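PDB 4R80: OR486 from Synthetic construct, which has no assigned biological function but adopts, by de novo design, the cystatin fold of one helix packed against an antiparallel beta sheet. Local coordinates for residues S26-R31 with L44-N49; I40-E45 with V57-Q62. All blocks are in the same frame, centred on the assembly; numbering follows the deposited sequence.

Overall arrangement
Both contacts lie on strand 39-48, which pairs on one edge with strand 28-36 and on the other with strand 51-62. Contact 1 (26-31 with 44-49) belongs to the first of these hairpins and contact 2 (40-45 with 57-62) to the second; their ranges overlap at Leu-44 and Glu-45, of which Leu-44 takes part in both, with centres about 15 Å apart. Contact 2 is the more central and buried, contact 1 only partly buried. A probable hydrogen bond from Arg-31 N to Glu-43 O and packing of Val-30 on Val-42 join them directly. Consecutive hairpins give the sheet its sequential strand order, and helix 4-22 packs against one side, consistent with the designed cystatin fold.

Contact 1. Residues S26-R31 with L44-N49; sequences SKVQVR and LEITEN
Leu-44 lays its CD2 methyl over two valines of segment 26-31, meeting Val-28 CG1 at 3.5 Å and Val-30 CG2 at 3.6 Å. With Val-30, its non-hydrogen-bonded antiparallel partner, Leu-44 runs side by side; Val-28 is met at a slant. Ile-46 continues this apolar face, its CG2 methyl 3.1 Å from Ser-26 OG. The strands are joined by the hydrogen-bonded pair Gln-29 and Glu-45: Glu-45 N donates to Gln-29 O at 3.0 Å, while the return bond from Gln-29 N to Glu-45 O is weak at 3.4 Å. On the other face of the sheet Glu-45 reaches out extended, CG anti to the backbone N (chi1 -178°), and runs alongside Arg-31. Its OE1 rests on the aliphatic part of that arginine, 3.1 Å from Arg-31 CD, and stands well out of the guanidinium plane. The salt bridge is long, 3.8 Å from Glu-45 OE1 to Arg-31 NE, and since no N-H points at the oxygen it rests on charge alone, with the planar groups 58° apart. Beyond Ile-46, Glu-48 has CG between its backbone N and carbonyl carbon (chi1 62°), a rotation that brings the carboxylate beside Ser-26, with Glu-48 OE1 3.3 Å from Ser-26 CB. Shortening Glu-48 to an alanine would remove the carboxylate and is likely to uncover the CA and CB side of Ser-26. Helix 4-22 lies over the valine and isoleucine face through Ile-19 and Leu-20, so the arrangement is that of an antiparallel beta hairpin in the helix-on-sheet architecture of the cystatin fold.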
ATOM      1  N   SER A  26      -9.243   6.957  -9.626  1.00 50.50           N
ATOM      2  CA  SER A  26      -8.722   7.541  -8.397  1.00 39.54           C
ATOM      3  C   SER A  26      -7.237   7.865  -8.461  1.00 45.41           C
ATOM      4  O   SER A  26      -6.457   7.158  -9.096  1.00 40.18           O
ATOM      5  CB  SER A  26      -8.998   6.602  -7.219  1.00 35.17           C
ATOM      6  OG  SER A  26      -8.255   6.983  -6.078  1.00 49.93           O
ATOM      7  N   LYS A  27      -6.858   8.955  -7.793  1.00 37.69           N
ATOM      8  CA  LYS A  27      -5.456   9.305  -7.599  1.00 39.81           C
ATOM      9  C   LYS A  27      -4.977   8.837  -6.232  1.00 31.56           C
ATOM     10  O   LYS A  27      -5.504   9.253  -5.203  1.00 31.55           O
ATOM     11  CB  LYS A  27      -5.216  10.807  -7.787  1.00 49.24           C
ATOM     12  CG  LYS A  27      -4.977  11.240  -9.239  1.00 46.68           C
ATOM     13  CD  LYS A  27      -6.090  10.821 -10.182  1.00 52.82           C
ATOM     14  CE  LYS A  27      -5.672  10.999 -11.629  1.00 53.20           C
ATOM     15  NZ  LYS A  27      -6.768  10.633 -12.573  1.00 58.78           N
ATOM     16  N   VAL A  28      -3.965   7.977  -6.233  1.00 27.27           N
ATOM     17  CA  VAL A  28      -3.499   7.336  -5.012  1.00 24.63           C
ATOM     18  C   VAL A  28      -2.111   7.829  -4.619  1.00 30.73           C
ATOM     19  O   VAL A  28      -1.165   7.731  -5.400  1.00 36.63           O
ATOM     20  CB  VAL A  28      -3.447   5.809  -5.175  1.00 21.02           C
ATOM     21  CG1 VAL A  28      -3.014   5.161  -3.878  1.00 26.88           C
ATOM     22  CG2 VAL A  28      -4.803   5.273  -5.616  1.00 19.70           C
ATOM     23  N   GLN A  29      -1.995   8.361  -3.407  1.00 21.37           N
ATOM     24  CA  GLN A  29      -0.701   8.797  -2.895  1.00 27.91           C
ATOM     25  C   GLN A  29      -0.259   7.928  -1.718  1.00 23.08           C
ATOM     26  O   GLN A  29      -1.070   7.533  -0.882  1.00 16.60           O
ATOM     27  CB  GLN A  29      -0.743  10.275  -2.491  1.00 32.93           C
ATOM     28  CG  GLN A  29      -1.566  10.570  -1.245  1.00 34.47           C
ATOM     29  CD  GLN A  29      -1.108  11.822  -0.519  1.00 41.00           C
ATOM     30  OE1 GLN A  29      -0.129  12.458  -0.910  1.00 54.61           O
ATOM     31  NE2 GLN A  29      -1.814  12.178   0.547  1.00 40.06           N
ATOM     32  N   VAL A  30       1.034   7.626  -1.673  1.00 25.60           N
ATOM     33  CA  VAL A  30       1.605   6.847  -0.581  1.00 19.10           C
ATOM     34  C   VAL A  30       2.226   7.784   0.444  1.00 16.98           C
ATOM     35  O   VAL A  30       3.065   8.616   0.105  1.00 23.11           O
ATOM     36  CB  VAL A  30       2.682   5.870  -1.087  1.00 22.80           C
ATOM     37  CG1 VAL A  30       3.272   5.083   0.073  1.00 20.60           C
ATOM     38  CG2 VAL A  30       2.097   4.931  -2.130  1.00 21.68           C
ATOM     39  N   ARG A  31       1.816   7.644   1.701  1.00 20.16           N
ATOM     40  CA  ARG A  31       2.261   8.568   2.737  1.00 18.01           C
ATOM     41  C   ARG A  31       3.377   8.010   3.610  1.00 11.26           C
ATOM     42  O   ARG A  31       4.208   8.765   4.114  1.00 16.09           O
ATOM     43  CB  ARG A  31       1.087   9.009   3.611  1.00 22.14           C
ATOM     44  CG  ARG A  31       0.051   9.836   2.877  1.00 26.59           C
ATOM     45  CD  ARG A  31      -0.918  10.479   3.850  1.00 30.41           C
ATOM     46  NE  ARG A  31      -0.244  11.378   4.785  1.00 41.16           N
ATOM     47  CZ  ARG A  31       0.015  12.658   4.536  1.00 44.94           C
ATOM     48  NH1 ARG A  31      -0.340  13.197   3.377  1.00 39.49           N
ATOM     49  NH2 ARG A  31       0.632  13.402   5.446  1.00 37.67           N
ATOM     50  N   LEU A  44      -1.605   4.463   2.425  1.00 13.91           N
ATOM     51  CA  LEU A  44      -1.991   5.254   1.262  1.00 15.06           C
ATOM     52  C   LEU A  44      -3.255   6.045   1.564  1.00 14.78           C
ATOM     53  O   LEU A  44      -4.059   5.655   2.409  1.00 13.95           O
ATOM     54  CB  LEU A  44      -2.213   4.360   0.036  1.00 12.11           C
ATOM     55  CG  LEU A  44      -1.115   3.352  -0.315  1.00 11.51           C
ATOM     56  CD1 LEU A  44      -1.385   2.060   0.404  1.00  8.56           C
ATOM     57  CD2 LEU A  44      -1.037   3.105  -1.809  1.00 15.40           C
ATOM     58  N   GLU A  45      -3.423   7.166   0.860  1.00 23.39           N
ATOM     59  CA  GLU A  45      -4.588   8.021   1.042  1.00 20.10           C
ATOM     60  C   GLU A  45      -5.251   8.343  -0.293  1.00 21.79           C
ATOM     61  O   GLU A  45      -4.585   8.672  -1.270  1.00 24.55           O
ATOM     62  CB  GLU A  45      -4.190   9.317   1.756  1.00 20.27           C
ATOM     63  CG  GLU A  45      -5.353  10.266   2.028  1.00 34.09           C
ATOM     64  CD  GLU A  45      -4.968  11.433   2.915  1.00 41.11           C
ATOM     65  OE1 GLU A  45      -3.849  11.415   3.463  1.00 47.28           O
ATOM     66  OE2 GLU A  45      -5.782  12.366   3.065  1.00 53.78           O
ATOM     67  N   ILE A  46      -6.580   8.246  -0.317  1.00 38.86           N
ATOM     68  CA  ILE A  46      -7.375   8.616  -1.482  1.00 31.32           C
ATOM     69  C   ILE A  46      -8.299   9.786  -1.149  1.00 30.92           C
ATOM     70  O   ILE A  46      -8.957   9.791  -0.110  1.00 44.07           O
ATOM     71  CB  ILE A  46      -8.215   7.426  -1.998  1.00 24.35           C
ATOM     72  CG1 ILE A  46      -7.309   6.258  -2.394  1.00 22.64           C
ATOM     73  CG2 ILE A  46      -9.073   7.831  -3.185  1.00 35.22           C
ATOM     74  CD1 ILE A  46      -8.050   5.103  -3.022  1.00 34.33           C
ATOM     75  N   THR A  47      -8.346  10.777  -2.037  1.00 32.51           N
ATOM     76  CA  THR A  47      -9.215  11.933  -1.846  1.00 38.74           C
ATOM     77  C   THR A  47      -9.990  12.231  -3.123  1.00 42.99           C
ATOM     78  O   THR A  47      -9.485  12.859  -4.050  1.00 68.14           O
ATOM     79  CB  THR A  47      -8.428  13.192  -1.424  1.00 45.68           C
ATOM     80  OG1 THR A  47      -7.772  12.950  -0.174  1.00 43.78           O
ATOM     81  CG2 THR A  47      -9.369  14.384  -1.269  1.00 32.41           C
ATOM     82  N   GLU A  48     -11.236  11.757  -3.161  1.00 50.86           N
ATOM     83  CA  GLU A  48     -12.088  11.908  -4.332  1.00 54.88           C
ATOM     84  C   GLU A  48     -13.556  12.015  -3.926  1.00 53.93           C
ATOM     85  O   GLU A  48     -13.981  11.404  -2.943  1.00 41.27           O
ATOM     86  CB  GLU A  48     -11.905  10.747  -5.312  1.00 50.76           C
ATOM     87  CG  GLU A  48     -12.279   9.388  -4.745  1.00 46.71           C
ATOM     88  CD  GLU A  48     -12.005   8.256  -5.717  1.00 57.30           C
ATOM     89  OE1 GLU A  48     -11.591   8.539  -6.859  1.00 57.79           O
ATOM     90  OE2 GLU A  48     -12.200   7.082  -5.335  1.00 69.29           O
ATOM     91  N   ASN A  49     -14.314  12.802  -4.682  1.00 51.25           N
ATOM     92  CA  ASN A  49     -15.758  12.944  -4.489  1.00 42.23           C
ATOM     93  C   ASN A  49     -16.139  13.358  -3.070  1.00 48.56           C
ATOM     94  O   ASN A  49     -17.089  12.832  -2.489  1.00 39.64           O
ATOM     95  CB  ASN A  49     -16.472  11.637  -4.851  1.00 54.12           C
ATOM     96  CG  ASN A  49     -16.032  11.087  -6.188  1.00 52.72           C
ATOM     97  OD1 ASN A  49     -15.022  11.513  -6.753  1.00 64.05           O
ATOM     98  ND2 ASN A  49     -16.779  10.121  -6.710  1.00 53.66           N
TER

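Contact 2. Residues I40-E45 with V57-Q62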
ATOM      1  N   ILE A  40       5.975  -5.643   5.217  1.00 17.80           N
ATOM      2  CA  ILE A  40       6.033  -4.206   4.974  1.00 19.47           C
ATOM      3  C   ILE A  40       4.643  -3.574   4.964  1.00 11.46           C
ATOM      4  O   ILE A  40       3.731  -4.049   4.287  1.00 13.43           O
ATOM      5  CB  ILE A  40       6.776  -3.881   3.662  1.00 14.16           C
ATOM      6  CG1 ILE A  40       8.111  -4.629   3.616  1.00 14.60           C
ATOM      7  CG2 ILE A  40       7.019  -2.386   3.541  1.00 12.40           C
ATOM      8  CD1 ILE A  40       9.036  -4.175   2.512  1.00 17.15           C
ATOM      9  N   ARG A  41       4.496  -2.492   5.721  1.00 11.02           N
ATOM     10  CA  ARG A  41       3.220  -1.800   5.845  1.00 13.88           C
ATOM     11  C   ARG A  41       3.222  -0.505   5.045  1.00 12.89           C
ATOM     12  O   ARG A  41       4.043   0.381   5.280  1.00 12.55           O
ATOM     13  CB  ARG A  41       2.898  -1.517   7.314  1.00 16.81           C
ATOM     14  CG  ARG A  41       2.606  -2.759   8.138  1.00 27.86           C
ATOM     15  CD  ARG A  41       2.261  -2.399   9.573  1.00 32.62           C
ATOM     16  NE  ARG A  41       1.870  -3.567  10.356  1.00 39.80           N
ATOM     17  CZ  ARG A  41       2.716  -4.313  11.059  1.00 53.12           C
ATOM     18  NH1 ARG A  41       4.008  -4.014  11.080  1.00 40.03           N
ATOM     19  NH2 ARG A  41       2.271  -5.359  11.742  1.00 49.75           N
ATOM     20  N   VAL A  42       2.303  -0.407   4.090  1.00  9.53           N
ATOM     21  CA  VAL A  42       2.217   0.765   3.228  1.00 11.36           C
ATOM     22  C   VAL A  42       0.918   1.522   3.482  1.00 12.46           C
ATOM     23  O   VAL A  42      -0.175   0.972   3.346  1.00 10.76           O
ATOM     24  CB  VAL A  42       2.298   0.378   1.741  1.00 16.45           C
ATOM     25  CG1 VAL A  42       2.278   1.623   0.870  1.00  6.95           C
ATOM     26  CG2 VAL A  42       3.547  -0.447   1.475  1.00  9.34           C
ATOM     27  N   GLU A  43       1.054   2.786   3.866  1.00 14.96           N
ATOM     28  CA  GLU A  43      -0.090   3.643   4.138  1.00 15.29           C
ATOM     29  C   GLU A  43      -0.376   4.527   2.930  1.00 11.07           C
ATOM     30  O   GLU A  43       0.499   5.257   2.464  1.00 15.45           O
ATOM     31  CB  GLU A  43       0.203   4.507   5.364  1.00 11.66           C
ATOM     32  CG  GLU A  43       0.461   3.698   6.626  1.00 24.83           C
ATOM     33  CD  GLU A  43       0.873   4.559   7.802  1.00 43.69           C
ATOM     34  OE1 GLU A  43       0.456   5.735   7.860  1.00 41.20           O
ATOM     35  OE2 GLU A  43       1.634   4.065   8.661  1.00 39.41           O
ATOM     36  N   LEU A  44      -1.605   4.463   2.425  1.00 13.91           N
ATOM     37  CA  LEU A  44      -1.991   5.254   1.262  1.00 15.06           C
ATOM     38  C   LEU A  44      -3.255   6.045   1.564  1.00 14.78           C
ATOM     39  O   LEU A  44      -4.059   5.655   2.409  1.00 13.95           O
ATOM     40  CB  LEU A  44      -2.213   4.360   0.036  1.00 12.11           C
ATOM     41  CG  LEU A  44      -1.115   3.352  -0.315  1.00 11.51           C
ATOM     42  CD1 LEU A  44      -1.385   2.060   0.404  1.00  8.56           C
ATOM     43  CD2 LEU A  44      -1.037   3.105  -1.809  1.00 15.40           C
ATOM     44  N   GLU A  45      -3.423   7.166   0.860  1.00 23.39           N
ATOM     45  CA  GLU A  45      -4.588   8.021   1.042  1.00 20.10           C
ATOM     46  C   GLU A  45      -5.251   8.343  -0.293  1.00 21.79           C
ATOM     47  O   GLU A  45      -4.585   8.672  -1.270  1.00 24.55           O
ATOM     48  CB  GLU A  45      -4.190   9.317   1.756  1.00 20.27           C
ATOM     49  CG  GLU A  45      -5.353  10.266   2.028  1.00 34.09           C
ATOM     50  CD  GLU A  45      -4.968  11.433   2.915  1.00 41.11           C
ATOM     51  OE1 GLU A  45      -3.849  11.415   3.463  1.00 47.28           O
ATOM     52  OE2 GLU A  45      -5.782  12.366   3.065  1.00 53.78           O
ATOM     53  N   VAL A  57      -2.102  -1.203   3.686  1.00 16.43           N
ATOM     54  CA  VAL A  57      -1.909  -2.514   3.070  1.00 16.62           C
ATOM     55  C   VAL A  57      -0.635  -3.198   3.559  1.00 16.35           C
ATOM     56  O   VAL A  57       0.456  -2.631   3.493  1.00 22.74           O
ATOM     57  CB  VAL A  57      -1.908  -2.426   1.538  1.00  9.42           C
ATOM     58  CG1 VAL A  57      -1.100  -1.248   1.104  1.00 26.38           C
ATOM     59  CG2 VAL A  57      -1.365  -3.708   0.925  1.00  8.90           C
ATOM     60  N   GLU A  58      -0.788  -4.415   4.070  1.00 13.21           N
ATOM     61  CA  GLU A  58       0.344  -5.219   4.513  1.00 13.55           C
ATOM     62  C   GLU A  58       0.895  -6.107   3.398  1.00 18.59           C
ATOM     63  O   GLU A  58       0.207  -7.002   2.908  1.00 10.69           O
ATOM     64  CB  GLU A  58      -0.041  -6.064   5.725  1.00 11.82           C
ATOM     65  CG  GLU A  58      -0.475  -5.244   6.921  1.00 36.10           C
ATOM     66  CD  GLU A  58      -0.846  -6.106   8.109  1.00 55.85           C
ATOM     67  OE1 GLU A  58      -0.798  -7.347   7.981  1.00 66.05           O
ATOM     68  OE2 GLU A  58      -1.187  -5.540   9.169  1.00 54.59           O
ATOM     69  N   VAL A  59       2.135  -5.844   2.995  1.00 14.14           N
ATOM     70  CA  VAL A  59       2.792  -6.633   1.958  1.00 11.93           C
ATOM     71  C   VAL A  59       3.794  -7.587   2.596  1.00 17.50           C
ATOM     72  O   VAL A  59       4.584  -7.195   3.455  1.00 14.84           O
ATOM     73  CB  VAL A  59       3.527  -5.729   0.951  1.00 19.10           C
ATOM     74  CG1 VAL A  59       4.137  -6.561  -0.165  1.00  7.40           C
ATOM     75  CG2 VAL A  59       2.575  -4.679   0.388  1.00 16.80           C
ATOM     76  N   GLU A  60       3.747  -8.856   2.180  1.00 13.21           N
ATOM     77  CA  GLU A  60       4.646  -9.868   2.724  1.00 13.30           C
ATOM     78  C   GLU A  60       5.680 -10.358   1.713  1.00 18.21           C
ATOM     79  O   GLU A  60       5.351 -10.673   0.571  1.00 12.87           O
ATOM     80  CB  GLU A  60       3.847 -11.050   3.274  1.00 13.64           C
ATOM     81  CG  GLU A  60       4.701 -12.133   3.916  1.00 21.57           C
ATOM     82  CD  GLU A  60       5.447 -11.648   5.151  1.00 43.95           C
ATOM     83  OE1 GLU A  60       4.969 -10.702   5.812  1.00 51.90           O
ATOM     84  OE2 GLU A  60       6.514 -12.219   5.464  1.00 51.79           O
ATOM     85  N   LYS A  61       6.938 -10.427   2.153  1.00 18.03           N
ATOM     86  CA  LYS A  61       8.019 -10.973   1.342  1.00 20.34           C
ATOM     87  C   LYS A  61       8.229 -12.454   1.639  1.00 28.90           C
ATOM     88  O   LYS A  61       8.617 -12.823   2.748  1.00 27.53           O
ATOM     89  CB  LYS A  61       9.321 -10.213   1.614  1.00 14.81           C
ATOM     90  CG  LYS A  61      10.574 -10.900   1.086  1.00 16.27           C
ATOM     91  CD  LYS A  61      11.840 -10.192   1.561  1.00 27.65           C
ATOM     92  CE  LYS A  61      13.103 -10.889   1.062  1.00 25.52           C
ATOM     93  NZ  LYS A  61      13.171 -10.936  -0.421  1.00 29.72           N
ATOM     94  N   GLN A  62       7.969 -13.295   0.645  1.00 26.48           N
ATOM     95  CA  GLN A  62       8.147 -14.736   0.787  1.00 23.43           C
ATOM     96  C   GLN A  62       9.161 -15.213  -0.242  1.00 26.73           C
ATOM     97  O   GLN A  62       8.833 -15.382  -1.416  1.00 25.47           O
ATOM     98  CB  GLN A  62       6.821 -15.476   0.616  1.00 26.77           C
ATOM     99  CG  GLN A  62       6.927 -16.990   0.763  1.00 38.22           C
ATOM    100  CD  GLN A  62       7.219 -17.430   2.188  1.00 52.12           C
ATOM    101  OE1 GLN A  62       6.306 -17.764   2.944  1.00 52.31           O
ATOM    102  NE2 GLN A  62       8.495 -17.440   2.559  1.00 38.40           N
TER
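Val-57 sits at the apolar centre, where its CG1 methyl meets Leu-44 CD1 at 3.4 Å and Val-42 CB at 3.8 Å. That methyl stands between the backbone N and the carbonyl carbon of its own residue (chi1 43°), a rotation that turns it toward strand 39-48 and brings Val-57 CG1 within 3.3 Å of Val-42 O. Leu-44 uses its second methyl here, the one not pressed on the neighbouring hairpin strand. Val-42 and Val-59 approach more loosely through their CG2 methyls, and Ile-40 lies on the same face. Beneath these side chains four backbone bonds tie the strands in two hydrogen-bonded antiparallel pairs. In the pair of Ile-40 and Val-59, Ile-40 N to Val-59 O and Val-59 N to Ile-40 O both measure 2.7 Å. In the other, Val-42 N reaches Val-57 O at 3.0 Å and Val-57 N reaches Val-42 O at 2.9 Å. The opposite face carries Arg-41 and Glu-58, a non-hydrogen-bonded pair whose long chains rise side by side and come together at Arg-41 CG and Glu-58 CG, 4.1 Å apart. At their ends Arg-41 NE and Glu-58 OE2 are 3.8 Å apart, a long salt bridge with the guanidinium and carboxylate planes 84° apart; the stronger partner of the arginine is Gln-36, whose OE1 accepts a hydrogen bond from Arg-41 NH1. The apolar face is covered by helix 4-22, with Ala-11 packing on Ile-40 and Val-59 and Ala-15 on Val-42 and Val-57, while Val-33 of strand 28-36 and Phe-66 and Val-68 of strand 65-76 flank it within the sheet.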